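Local coordinates for protein aldehyde dehydrogenase (Anabaena variabilis, PDB 4H7N) that probably oxidises aldehydes to carboxylic acids with NAD+ as cofactor, at residues A[5-10]-A[21-26]; A[125-130]-A[203-208]; A[154-159]-A[183-188]; A[253-258]-A[368-373]; A[285-290]-A[348-353]. One frame throughout, in Å; residues are numbered along the deposited sequence.

Contact 1 is the most solvent-exposed of the five, a short hairpin near the N-terminus joined by paired backbone bonds and a bridging water. Contacts 2 and 3 are buried in one mixed sheet: strand 118-134 borders both strand 156-161 and strand 205-209, and Val130 N and O bond Ala156 O and Val158 N. Contact 3 relies on main-chain bonds between parallel strands, whereas contact 2 adds an aspartate and an aromatic pair. Contacts 4 and 5, about 8 Å apart between centres, lie on the opposite side of the chain's centre from contacts 2 and 3, in the seven-stranded sheet. They pack helices on the adjacent strands 369-375 and 349-352 and are apolar, with no hydrogen bond between helix and strand.

Contact 1: A[5-10]-A[21-26]; sequences TKTIEV and VIIPPP
Ile8 holds CG1 beside its backbone N and anti to its carbonyl carbon (chi1 -64°), and an extended second torsion carries CD1 on to Pro24, whose CG lies 3.6 Å from it with chain and ring crossing obliquely. On the same face, Ile22 sets CG1 between its own N and carbonyl carbon (chi1 58°), and this brings CG1 to 3.7 Å from Ile8 CB. Val10 CG2 meets Ile22 CG1 more loosely, the two chains nearly at right angles. Main-chain bonds fix this pairing: Ile8 N donates to Ile22 O at 2.9 Å, and Ile22 N returns a bond to Ile8 O at 3.0 Å. Ile8 and Ile22 are thus an antiparallel hydrogen-bonded pair, and Glu9 with Val21 is the following non-hydrogen-bonded pair, in the beta hairpin of strands 8-11 and 18-22. Beyond the strands, Thr7 and Ile23 run side by side, pointing the same way; Thr7 CG2 and Ile23 CD1, at 3.3 Å, are closer than ordinary van der Waals contact. The ring of Pro24 has no N-H to continue the pairing, and its CD rests 3.4 Å from Lys6 O. A water spans the gap instead, donating to Lys6 O at 2.8 Å and to Pro24 O at 2.6 Å. Val10 and Ile22 lean on Pro166, while Pro24 touches Thr195 of helix 193-200. The backbone N of Ile23 is bonded to Glu190 OE1.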
# COMPACT_ATOMS: atom_id res chain seq x y z
N THR A 5 7.37 -2.33 38.18
CA THR A 5 6.33 -2.09 37.19
C THR A 5 6.32 -0.62 36.81
O THR A 5 6.02 0.22 37.63
CB THR A 5 4.95 -2.47 37.75
OG1 THR A 5 4.99 -3.82 38.23
CG2 THR A 5 3.85 -2.38 36.65
N LYS A 6 6.70 -0.30 35.58
CA LYS A 6 6.67 1.08 35.15
C LYS A 6 5.22 1.63 35.10
O LYS A 6 4.28 0.93 34.70
CB LYS A 6 7.31 1.19 33.78
CG LYS A 6 7.53 2.64 33.42
CD LYS A 6 7.67 2.81 31.94
CE LYS A 6 7.41 4.23 31.51
NZ LYS A 6 7.92 5.21 32.50
N THR A 7 5.01 2.86 35.55
CA THR A 7 3.70 3.48 35.42
C THR A 7 3.93 4.87 34.82
O THR A 7 5.02 5.39 34.91
CB THR A 7 2.97 3.57 36.79
OG1 THR A 7 3.61 4.52 37.62
CG2 THR A 7 2.97 2.23 37.53
N ILE A 8 2.90 5.47 34.23
CA ILE A 8 2.99 6.80 33.66
C ILE A 8 1.87 7.62 34.29
O ILE A 8 0.72 7.22 34.24
CB ILE A 8 2.82 6.76 32.12
CG1 ILE A 8 3.96 5.99 31.47
CG2 ILE A 8 2.82 8.18 31.54
CD1 ILE A 8 3.72 5.50 30.06
N GLU A 9 2.20 8.76 34.87
CA GLU A 9 1.19 9.64 35.41
C GLU A 9 0.71 10.55 34.29
O GLU A 9 1.50 10.96 33.44
CB GLU A 9 1.77 10.44 36.55
CG GLU A 9 2.15 9.58 37.73
CD GLU A 9 2.56 10.43 38.93
OE1 GLU A 9 3.70 10.94 38.94
OE2 GLU A 9 1.70 10.61 39.82
N VAL A 10 -0.58 10.85 34.28
CA VAL A 10 -1.19 11.48 33.11
C VAL A 10 -1.73 12.81 33.57
O VAL A 10 -2.51 12.88 34.54
CB VAL A 10 -2.27 10.60 32.50
CG1 VAL A 10 -2.97 11.28 31.33
CG2 VAL A 10 -1.71 9.26 32.06
N VAL A 21 -3.36 7.37 36.03
CA VAL A 21 -2.12 6.57 35.93
C VAL A 21 -2.39 5.50 34.92
O VAL A 21 -3.43 4.88 34.95
CB VAL A 21 -1.76 5.86 37.24
CG1 VAL A 21 -0.54 4.98 37.06
CG2 VAL A 21 -1.48 6.90 38.33
N ILE A 22 -1.44 5.22 34.04
CA ILE A 22 -1.58 4.07 33.17
C ILE A 22 -0.34 3.21 33.36
O ILE A 22 0.68 3.71 33.84
CB ILE A 22 -1.72 4.52 31.70
CG1 ILE A 22 -0.52 5.34 31.24
CG2 ILE A 22 -3.01 5.30 31.50
CD1 ILE A 22 -0.67 5.78 29.81
N ILE A 23 -0.43 1.95 32.97
CA ILE A 23 0.57 0.94 33.18
C ILE A 23 0.98 0.25 31.88
O ILE A 23 0.35 -0.68 31.48
CB ILE A 23 0.06 -0.19 34.11
CG1 ILE A 23 -0.68 0.38 35.29
CG2 ILE A 23 1.20 -1.08 34.61
CD1 ILE A 23 0.19 1.16 36.18
N PRO A 24 2.09 0.65 31.27
CA PRO A 24 2.37 0.06 29.98
C PRO A 24 2.87 -1.37 30.10
O PRO A 24 3.59 -1.70 31.03
CB PRO A 24 3.42 0.98 29.37
CG PRO A 24 3.88 1.90 30.43
CD PRO A 24 3.00 1.74 31.63
N PRO A 25 2.46 -2.24 29.18
CA PRO A 25 2.95 -3.62 29.33
C PRO A 25 4.38 -3.73 28.83
O PRO A 25 4.68 -3.22 27.75
CB PRO A 25 2.02 -4.42 28.41
CG PRO A 25 1.56 -3.43 27.40
CD PRO A 25 1.60 -2.07 28.01
N PRO A 26 5.24 -4.43 29.58
CA PRO A 26 6.59 -4.76 29.06
C PRO A 26 6.57 -5.62 27.80
O PRO A 26 5.59 -6.33 27.56
CB PRO A 26 7.21 -5.60 30.18
CG PRO A 26 6.35 -5.34 31.39
CD PRO A 26 4.98 -5.02 30.91
O HOH W 1 4.53 -1.54 33.48

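Contact 2: A[125-130]-A[203-208]; sequences VPYPLV and VDFVCF
Over one face of the Tyr127 ring stands Phe205, its CD2 3.8 Å above the plane and over the centre of the Tyr127 ring. Phe205 offers its edge, so the pair is a T-shaped (edge-to-face) stack, with ring centroids 5.2 Å apart and planes at 71°. Tyr127 CE1 in turn lies near the plane of the Phe205 ring, at its edge. The carbonyl O of Asp204 approaches Tyr127 CD2 obliquely. The Asp204 side chain points at the other segment: with CG beside its own N (chi1 -60°), OD2 accepts a bent bond from Leu129 N at 3.0 Å. That donor arrives on the anti side of OD2, 26° out of the carboxylate plane, and Pro128 CD lies 3.3 Å from the same oxygen. A shorter backbone bond runs from Asp204 N to Leu129 O at 2.7 Å, so both the N and O of Leu129 are bonded to Asp204. OD2 also forms a salt bridge with Arg38, which would probably favour the charged carboxylate. Apolar contacts lie beside these bonds: Leu129 CD2 meets Val203 CG1 at 3.9 Å, and Val130 CG2 meets Phe205 CB at 4.0 Å, the last two side chains running alongside each other. Further along, Cys207 lies about 8 Å, side chain to side chain, from Glu232, the predicted active-site residue. Strand 118-134 here runs between strands 156-161 and 205-209, with helix 27-46 packed on Leu129 and helix 212-225 on Val206, while Phe205 also meets the ring of Phe453 just before strand 454-462.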
# COMPACT_ATOMS: atom_id res chain seq x y z
N VAL A 125 -9.01 -12.40 2.57
CA VAL A 125 -8.51 -12.98 3.81
C VAL A 125 -7.94 -11.84 4.68
O VAL A 125 -6.97 -11.18 4.29
CB VAL A 125 -7.36 -13.97 3.49
CG1 VAL A 125 -6.87 -14.69 4.72
CG2 VAL A 125 -7.83 -15.00 2.47
N PRO A 126 -8.54 -11.59 5.86
CA PRO A 126 -8.02 -10.48 6.67
C PRO A 126 -6.60 -10.69 7.18
O PRO A 126 -6.21 -11.80 7.46
CB PRO A 126 -8.97 -10.43 7.86
CG PRO A 126 -9.58 -11.81 7.96
CD PRO A 126 -9.59 -12.35 6.55
N TYR A 127 -5.84 -9.61 7.37
CA TYR A 127 -4.62 -9.67 8.18
C TYR A 127 -5.05 -10.12 9.58
O TYR A 127 -5.98 -9.53 10.13
CB TYR A 127 -3.96 -8.33 8.25
CG TYR A 127 -3.33 -7.90 6.95
CD1 TYR A 127 -4.06 -7.26 5.99
CD2 TYR A 127 -2.00 -8.18 6.66
CE1 TYR A 127 -3.50 -6.88 4.76
CE2 TYR A 127 -1.42 -7.82 5.43
CZ TYR A 127 -2.19 -7.18 4.50
OH TYR A 127 -1.66 -6.82 3.32
N PRO A 128 -4.39 -11.11 10.17
CA PRO A 128 -4.93 -11.56 11.47
C PRO A 128 -4.86 -10.51 12.61
O PRO A 128 -5.79 -10.43 13.42
CB PRO A 128 -4.08 -12.76 11.80
CG PRO A 128 -3.69 -13.32 10.46
CD PRO A 128 -3.45 -12.10 9.61
N LEU A 129 -3.78 -9.76 12.67
CA LEU A 129 -3.57 -8.79 13.76
C LEU A 129 -3.06 -7.43 13.29
O LEU A 129 -1.99 -7.30 12.67
CB LEU A 129 -2.62 -9.37 14.79
CG LEU A 129 -2.47 -8.52 16.07
CD1 LEU A 129 -3.82 -8.41 16.81
CD2 LEU A 129 -1.43 -9.09 17.00
N VAL A 130 -3.88 -6.41 13.53
CA VAL A 130 -3.63 -5.03 13.10
C VAL A 130 -3.28 -4.24 14.36
O VAL A 130 -3.97 -4.38 15.42
CB VAL A 130 -4.87 -4.44 12.40
CG1 VAL A 130 -4.69 -2.97 12.13
CG2 VAL A 130 -5.12 -5.18 11.11
N VAL A 203 2.58 -7.30 15.23
CA VAL A 203 1.39 -7.22 14.40
C VAL A 203 1.72 -7.52 12.93
O VAL A 203 2.89 -7.60 12.55
CB VAL A 203 0.70 -5.87 14.58
CG1 VAL A 203 0.30 -5.67 16.06
CG2 VAL A 203 1.50 -4.71 14.11
N ASP A 204 0.68 -7.67 12.14
CA ASP A 204 0.78 -7.98 10.71
C ASP A 204 0.59 -6.75 9.84
O ASP A 204 0.80 -6.79 8.63
CB ASP A 204 -0.31 -8.99 10.35
CG ASP A 204 -0.18 -10.30 11.13
OD1 ASP A 204 0.94 -10.75 11.38
OD2 ASP A 204 -1.20 -10.84 11.62
N PHE A 205 0.19 -5.65 10.46
CA PHE A 205 -0.25 -4.43 9.77
C PHE A 205 -0.24 -3.32 10.86
O PHE A 205 -0.77 -3.52 11.97
CB PHE A 205 -1.67 -4.64 9.20
CG PHE A 205 -2.13 -3.55 8.24
CD1 PHE A 205 -2.32 -2.24 8.67
CD2 PHE A 205 -2.42 -3.85 6.93
CE1 PHE A 205 -2.71 -1.26 7.79
CE2 PHE A 205 -2.85 -2.87 6.03
CZ PHE A 205 -2.96 -1.56 6.47
N VAL A 206 0.30 -2.16 10.55
CA VAL A 206 0.29 -1.01 11.48
C VAL A 206 -0.32 0.22 10.88
O VAL A 206 0.06 0.66 9.77
CB VAL A 206 1.69 -0.68 12.06
CG1 VAL A 206 2.69 -0.24 11.00
CG2 VAL A 206 1.56 0.42 13.14
N CYS A 207 -1.29 0.80 11.60
CA CYS A 207 -1.85 2.13 11.32
C CYS A 207 -1.34 3.16 12.33
O CYS A 207 -1.46 2.97 13.57
CB CYS A 207 -3.36 2.09 11.46
SG CYS A 207 -4.12 0.97 10.30
N PHE A 208 -0.74 4.24 11.84
CA PHE A 208 -0.19 5.29 12.71
C PHE A 208 -0.61 6.65 12.19
O PHE A 208 -0.48 6.99 10.97
CB PHE A 208 1.33 5.22 12.77
CG PHE A 208 1.95 6.37 13.49
CD1 PHE A 208 2.10 6.34 14.86
CD2 PHE A 208 2.36 7.52 12.79
CE1 PHE A 208 2.68 7.41 15.54
CE2 PHE A 208 2.89 8.60 13.46
CZ PHE A 208 3.06 8.54 14.84

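Contact 3: A[154-159]-A[183-188]; sequences GCAVVV and RDVLIF
The carbonyl O of Ile187 takes a hydrogen bond from Val159 N at 2.8 Å and a weaker CA-H...O contact from Val158 CA at 3.3 Å. Ile187 N bonds Val157 O at 2.9 Å, and Val185 O takes Val157 N at 2.8 Å. These three almost straight bonds set a parallel register in which Val157 faces Leu186, Val158 faces Ile187 and Val159 faces Phe188. On one face Val159 is touched by two neighbours. Its CG2 meets Leu186 CD1 at 3.9 Å, with Leu186 CG anti to the backbone N (chi1 173°) and the second torsion turning CD1 toward strand 156-159, and its CB lies 4.0 Å from Phe188 CD1, with the two side chains pointing the same way. On the other face, Val158 CG2 touches Ile187 CB as their chains cross, and the end of Ile187 leads away from strand 156-159. Where the pairing begins, Ala156 CB packs on Val185 CB at 3.8 Å. Helix 169-176 links the strands and packs on Leu186 and Phe188, completing a beta-alpha-beta unit of the kind that builds the Rossmann-like nucleotide-binding domain of aldehyde dehydrogenases.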
# COMPACT_ATOMS: atom_id res chain seq x y z
N GLY A 154 -12.68 -8.76 9.69
CA GLY A 154 -12.30 -10.01 10.29
C GLY A 154 -10.93 -10.03 10.98
O GLY A 154 -10.50 -11.06 11.39
N CYS A 155 -10.32 -8.87 11.16
CA CYS A 155 -9.07 -8.73 11.88
C CYS A 155 -9.31 -8.63 13.37
O CYS A 155 -10.29 -8.07 13.80
CB CYS A 155 -8.39 -7.42 11.48
SG CYS A 155 -8.14 -7.12 9.70
N ALA A 156 -8.36 -9.08 14.17
CA ALA A 156 -8.20 -8.59 15.53
C ALA A 156 -7.34 -7.33 15.52
O ALA A 156 -6.52 -7.08 14.59
CB ALA A 156 -7.57 -9.66 16.41
N VAL A 157 -7.59 -6.45 16.50
CA VAL A 157 -6.97 -5.15 16.50
C VAL A 157 -6.46 -4.84 17.90
O VAL A 157 -7.22 -4.99 18.89
CB VAL A 157 -7.97 -4.06 16.08
CG1 VAL A 157 -7.26 -2.72 16.01
CG2 VAL A 157 -8.66 -4.38 14.76
N VAL A 158 -5.19 -4.46 17.99
CA VAL A 158 -4.60 -3.90 19.24
C VAL A 158 -4.47 -2.39 19.10
O VAL A 158 -3.82 -1.89 18.20
CB VAL A 158 -3.21 -4.48 19.54
CG1 VAL A 158 -2.71 -3.97 20.87
CG2 VAL A 158 -3.31 -5.97 19.68
N VAL A 159 -5.14 -1.65 19.96
CA VAL A 159 -5.18 -0.24 19.90
C VAL A 159 -4.38 0.36 21.05
O VAL A 159 -4.64 0.04 22.21
CB VAL A 159 -6.66 0.28 20.02
CG1 VAL A 159 -6.73 1.81 19.99
CG2 VAL A 159 -7.50 -0.33 18.95
N ARG A 183 -14.49 -9.28 22.77
CA ARG A 183 -13.66 -8.81 23.86
C ARG A 183 -12.30 -9.47 23.84
O ARG A 183 -11.39 -8.97 24.44
CB ARG A 183 -14.34 -9.07 25.23
CG ARG A 183 -14.63 -10.53 25.53
CD ARG A 183 -15.00 -10.78 27.00
NE ARG A 183 -13.93 -10.29 27.89
CZ ARG A 183 -13.96 -10.34 29.21
NH1 ARG A 183 -15.00 -10.88 29.86
NH2 ARG A 183 -12.93 -9.85 29.89
N ASP A 184 -12.12 -10.57 23.14
CA ASP A 184 -10.78 -11.10 22.97
C ASP A 184 -10.11 -10.76 21.63
O ASP A 184 -8.95 -11.11 21.42
CB ASP A 184 -10.78 -12.59 23.20
CG ASP A 184 -11.18 -12.94 24.63
OD1 ASP A 184 -10.63 -12.36 25.59
OD2 ASP A 184 -12.05 -13.78 24.76
N VAL A 185 -10.79 -10.01 20.77
CA VAL A 185 -10.16 -9.54 19.52
C VAL A 185 -9.95 -8.05 19.37
O VAL A 185 -9.28 -7.64 18.41
CB VAL A 185 -10.87 -10.06 18.23
CG1 VAL A 185 -10.79 -11.58 18.17
CG2 VAL A 185 -12.29 -9.56 18.10
N LEU A 186 -10.55 -7.25 20.25
CA LEU A 186 -10.27 -5.84 20.34
C LEU A 186 -9.58 -5.67 21.66
O LEU A 186 -10.20 -5.89 22.73
CB LEU A 186 -11.56 -5.05 20.33
CG LEU A 186 -11.39 -3.57 20.59
CD1 LEU A 186 -10.37 -2.92 19.67
CD2 LEU A 186 -12.72 -2.87 20.44
N ILE A 187 -8.30 -5.36 21.60
CA ILE A 187 -7.46 -5.27 22.76
C ILE A 187 -6.96 -3.84 22.89
O ILE A 187 -6.36 -3.30 21.93
CB ILE A 187 -6.22 -6.18 22.58
CG1 ILE A 187 -6.64 -7.61 22.28
CG2 ILE A 187 -5.38 -6.17 23.84
CD1 ILE A 187 -7.55 -8.24 23.31
N PHE A 188 -7.18 -3.21 24.03
CA PHE A 188 -6.64 -1.87 24.28
C PHE A 188 -5.38 -1.98 25.16
O PHE A 188 -5.41 -2.70 26.15
CB PHE A 188 -7.63 -1.04 25.06
CG PHE A 188 -8.81 -0.64 24.26
CD1 PHE A 188 -8.73 0.43 23.40
CD2 PHE A 188 -9.98 -1.34 24.35
CE1 PHE A 188 -9.82 0.80 22.66
CE2 PHE A 188 -11.10 -0.97 23.60
CZ PHE A 188 -10.99 0.10 22.75

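Contact 4: A[253-258]-A[368-373]; sequences AILWGA and PIMPVM
Met370, a selenomethionine in this crystal, points from its strand at helix 253-258 and meets Leu255 and Ala258 together. This is helix-on-sheet packing in an alpha/beta domain: helix 247-259 lies against strand 369-375 of the seven-stranded sheet, which in this family belongs to the catalytic domain. The short axes approach to 8.9 Å with N-to-C directions 133° apart. Met370 keeps CG beside its own N (chi1 -74°), extends through its second torsion and bends at the third, so the selenium passes Ala258 and the terminal CE comes alongside Leu255. The first bond of the Leu255 side chain does not aim at the strand, but its end comes nearer, and the two chains cross at a slant. Its CD1 touches both ends of the selenium-carbon bond, with SE at 3.6 Å and CE at 3.7 Å from Leu255 CD1. No hydrogen bond joins the two segments. Leu255 also packs on Ala290 of helix 279-292, while Trp256 points away from the strand and meets the rings of Trp470, Trp471 and Phe472 of the second subunit. The tightest spot is where Ala258 CB presses on Met370 CG at 3.5 Å, with the selenium of Met370 4.1 Å from that methyl.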
# COMPACT_ATOMS: atom_id res chain seq x y z
N ALA A 253 -16.05 29.97 7.40
CA ALA A 253 -15.55 28.64 7.15
C ALA A 253 -14.08 28.50 7.60
O ALA A 253 -13.71 27.50 8.20
CB ALA A 253 -15.65 28.31 5.68
N ILE A 254 -13.29 29.52 7.29
CA ILE A 254 -11.84 29.50 7.59
C ILE A 254 -11.62 29.63 9.10
O ILE A 254 -10.78 28.95 9.68
CB ILE A 254 -11.10 30.57 6.79
CG1 ILE A 254 -11.02 30.10 5.32
CG2 ILE A 254 -9.73 30.88 7.38
CD1 ILE A 254 -10.71 31.16 4.32
N LEU A 255 -12.45 30.44 9.76
CA LEU A 255 -12.35 30.51 11.22
C LEU A 255 -12.60 29.15 11.86
O LEU A 255 -11.84 28.69 12.72
CB LEU A 255 -13.31 31.58 11.75
CG LEU A 255 -13.38 31.62 13.27
CD1 LEU A 255 -12.03 32.03 13.85
CD2 LEU A 255 -14.53 32.50 13.72
N TRP A 256 -13.67 28.49 11.44
CA TRP A 256 -14.02 27.18 11.98
C TRP A 256 -12.92 26.16 11.67
O TRP A 256 -12.42 25.45 12.54
CB TRP A 256 -15.39 26.70 11.47
CG TRP A 256 -15.74 25.38 12.06
CD1 TRP A 256 -16.25 25.14 13.31
CD2 TRP A 256 -15.52 24.11 11.46
NE1 TRP A 256 -16.39 23.79 13.51
CE2 TRP A 256 -15.95 23.13 12.40
CE3 TRP A 256 -15.05 23.70 10.22
CZ2 TRP A 256 -15.88 21.77 12.13
CZ3 TRP A 256 -14.96 22.34 9.96
CH2 TRP A 256 -15.37 21.38 10.91
N GLY A 257 -12.49 26.15 10.43
CA GLY A 257 -11.47 25.25 10.02
C GLY A 257 -10.16 25.48 10.74
O GLY A 257 -9.46 24.51 11.01
N ALA A 258 -9.84 26.74 11.07
CA ALA A 258 -8.56 27.03 11.76
C ALA A 258 -8.58 26.85 13.28
O ALA A 258 -7.54 26.61 13.84
CB ALA A 258 -8.10 28.42 11.45
N PRO A 368 -4.53 27.52 17.33
CA PRO A 368 -5.65 28.26 16.72
C PRO A 368 -5.15 29.54 16.05
O PRO A 368 -5.65 30.64 16.32
CB PRO A 368 -6.53 28.56 17.93
CG PRO A 368 -5.54 28.81 19.03
CD PRO A 368 -4.37 27.87 18.74
N ILE A 369 -4.19 29.39 15.16
CA ILE A 369 -3.48 30.53 14.58
C ILE A 369 -3.87 30.72 13.12
O ILE A 369 -3.93 29.76 12.38
CB ILE A 369 -1.97 30.32 14.62
CG1 ILE A 369 -1.53 29.89 16.00
CG2 ILE A 369 -1.26 31.62 14.25
CD1 ILE A 369 -2.03 30.76 17.14
N MSE A 370 -4.10 31.97 12.73
CA MSE A 370 -4.58 32.29 11.41
C MSE A 370 -3.63 33.34 10.86
O MSE A 370 -3.86 34.54 11.07
CB MSE A 370 -6.00 32.82 11.51
CG MSE A 370 -6.99 31.71 11.80
SE MSE A 370 -8.77 32.37 12.27
CE MSE A 370 -8.44 33.01 14.08
N PRO A 371 -2.54 32.91 10.24
CA PRO A 371 -1.68 33.85 9.52
C PRO A 371 -2.23 34.11 8.12
O PRO A 371 -2.45 33.16 7.36
CB PRO A 371 -0.33 33.10 9.44
CG PRO A 371 -0.67 31.65 9.55
CD PRO A 371 -2.08 31.53 10.09
N VAL A 372 -2.40 35.37 7.77
CA VAL A 372 -3.04 35.76 6.52
C VAL A 372 -2.11 36.55 5.62
O VAL A 372 -1.64 37.57 6.02
CB VAL A 372 -4.29 36.62 6.82
CG1 VAL A 372 -5.08 36.86 5.54
CG2 VAL A 372 -5.17 35.87 7.81
N MSE A 373 -1.89 36.08 4.40
CA MSE A 373 -0.98 36.73 3.44
C MSE A 373 -1.73 37.16 2.20
O MSE A 373 -2.49 36.38 1.69
CB MSE A 373 0.01 35.68 2.92
CG MSE A 373 1.38 35.84 3.52
SE MSE A 373 2.63 34.58 2.67
CE MSE A 373 3.61 35.70 1.40

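Contact 5: A[285-290]-A[348-353]; sequences QLIAKA and PTVMTN
Val350 reaches from its strand straight at helix 285-290, and each of its side-chain carbons finds a partner there. Its CB lies 3.9 Å from Ile287 CG1. From CB the two methyls part: CG1, anti to the backbone N (chi1 179°), also comes within 3.9 Å of Ile287 CG1, while CG2, anti to the carbonyl carbon, sits 4.0 Å from Ile287 CG1, 4.1 Å from Leu286 CD2 and 4.4 Å from Ala290 CB. Ile287 CG1 therefore rests against the whole fork of the valine, the two side chains set at an oblique angle; of the two methyls, Leu286 meets CG2. One turn on from Leu286, Ala290 CB meets Pro348 CB at 4.0 Å, just before the strand begins. Helix and strand run nearly antiparallel, with their axes 8.8 Å apart at closest approach and their directions at 160°. Met370 on the adjacent strand 369-375 packs against Leu286, Pro348 and Val350, extending the apolar contact to that strand. The amine of Lys289 is occupied away from the strand: NZ donates to Gln285 OE1 from above the plane of the Gln285 side-chain amide, and forms a salt bridge with Glu248 of helix 247-259. With the side-chain contacts all between aliphatic carbons, and no hydrogen bond between the segments, helix and strand are held here by van der Waals contact and burial of apolar surface.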
# COMPACT_ATOMS: atom_id res chain seq x y z
N GLN A 285 -12.92 41.21 8.79
CA GLN A 285 -14.09 40.40 9.09
C GLN A 285 -13.67 39.16 9.93
O GLN A 285 -14.35 38.78 10.90
CB GLN A 285 -14.89 40.08 7.83
CG GLN A 285 -16.20 39.43 8.20
CD GLN A 285 -17.06 38.97 7.04
OE1 GLN A 285 -18.10 38.37 7.28
NE2 GLN A 285 -16.64 39.23 5.80
N LEU A 286 -12.54 38.56 9.58
CA LEU A 286 -12.02 37.41 10.33
C LEU A 286 -11.78 37.75 11.79
O LEU A 286 -12.15 36.95 12.72
CB LEU A 286 -10.73 36.87 9.67
CG LEU A 286 -10.30 35.47 10.11
CD1 LEU A 286 -11.33 34.39 9.73
CD2 LEU A 286 -8.95 35.11 9.51
N ILE A 287 -11.15 38.89 12.01
CA ILE A 287 -10.91 39.31 13.40
C ILE A 287 -12.21 39.41 14.19
O ILE A 287 -12.30 38.91 15.32
CB ILE A 287 -10.14 40.62 13.48
CG1 ILE A 287 -8.70 40.40 13.02
CG2 ILE A 287 -10.10 41.13 14.93
CD1 ILE A 287 -8.02 41.70 12.63
N ALA A 288 -13.22 40.06 13.61
CA ALA A 288 -14.47 40.31 14.36
C ALA A 288 -15.10 38.97 14.78
O ALA A 288 -15.55 38.80 15.94
CB ALA A 288 -15.45 41.11 13.52
N LYS A 289 -15.10 38.00 13.85
CA LYS A 289 -15.65 36.69 14.16
C LYS A 289 -14.80 35.91 15.16
O LYS A 289 -15.32 35.23 16.04
CB LYS A 289 -15.89 35.86 12.85
CG LYS A 289 -16.92 36.51 11.93
CD LYS A 289 -17.01 35.82 10.58
CE LYS A 289 -18.27 36.28 9.85
NZ LYS A 289 -18.46 35.53 8.57
N ALA A 290 -13.49 35.99 15.04
CA ALA A 290 -12.59 35.32 15.96
C ALA A 290 -12.73 35.88 17.37
O ALA A 290 -12.74 35.14 18.36
CB ALA A 290 -11.17 35.50 15.51
N PRO A 348 -8.05 32.23 19.65
CA PRO A 348 -7.99 32.46 18.20
C PRO A 348 -7.15 33.68 17.87
O PRO A 348 -7.33 34.74 18.45
CB PRO A 348 -9.46 32.68 17.83
CG PRO A 348 -10.21 31.85 18.83
CD PRO A 348 -9.45 32.05 20.11
N THR A 349 -6.17 33.50 17.01
CA THR A 349 -5.15 34.48 16.77
C THR A 349 -5.06 34.78 15.29
O THR A 349 -4.79 33.87 14.51
CB THR A 349 -3.81 33.94 17.26
OG1 THR A 349 -3.91 33.68 18.67
CG2 THR A 349 -2.68 34.86 17.00
N VAL A 350 -5.33 36.04 14.90
CA VAL A 350 -5.15 36.50 13.51
C VAL A 350 -3.87 37.32 13.44
O VAL A 350 -3.71 38.27 14.21
CB VAL A 350 -6.33 37.36 13.02
CG1 VAL A 350 -6.10 37.85 11.59
CG2 VAL A 350 -7.62 36.57 13.13
N MSE A 351 -2.99 36.96 12.50
CA MSE A 351 -1.76 37.70 12.27
C MSE A 351 -1.59 38.05 10.82
O MSE A 351 -1.95 37.28 9.92
CB MSE A 351 -0.53 36.87 12.58
CG MSE A 351 -0.63 35.92 13.74
SE MSE A 351 1.13 35.00 14.00
CE MSE A 351 1.81 34.94 12.24
N THR A 352 -0.98 39.20 10.57
CA THR A 352 -0.67 39.65 9.21
C THR A 352 0.82 40.09 9.18
O THR A 352 1.54 39.97 10.18
CB THR A 352 -1.61 40.78 8.70
OG1 THR A 352 -1.42 41.96 9.48
CG2 THR A 352 -3.12 40.38 8.76
N ASN A 353 1.24 40.61 8.03
CA ASN A 353 2.65 40.83 7.74
C ASN A 353 3.45 39.56 7.97
O ASN A 353 4.44 39.56 8.67
CB ASN A 353 3.17 41.94 8.62
CG ASN A 353 4.32 42.68 7.98
OD1 ASN A 353 4.22 43.13 6.85
ND2 ASN A 353 5.43 42.82 8.72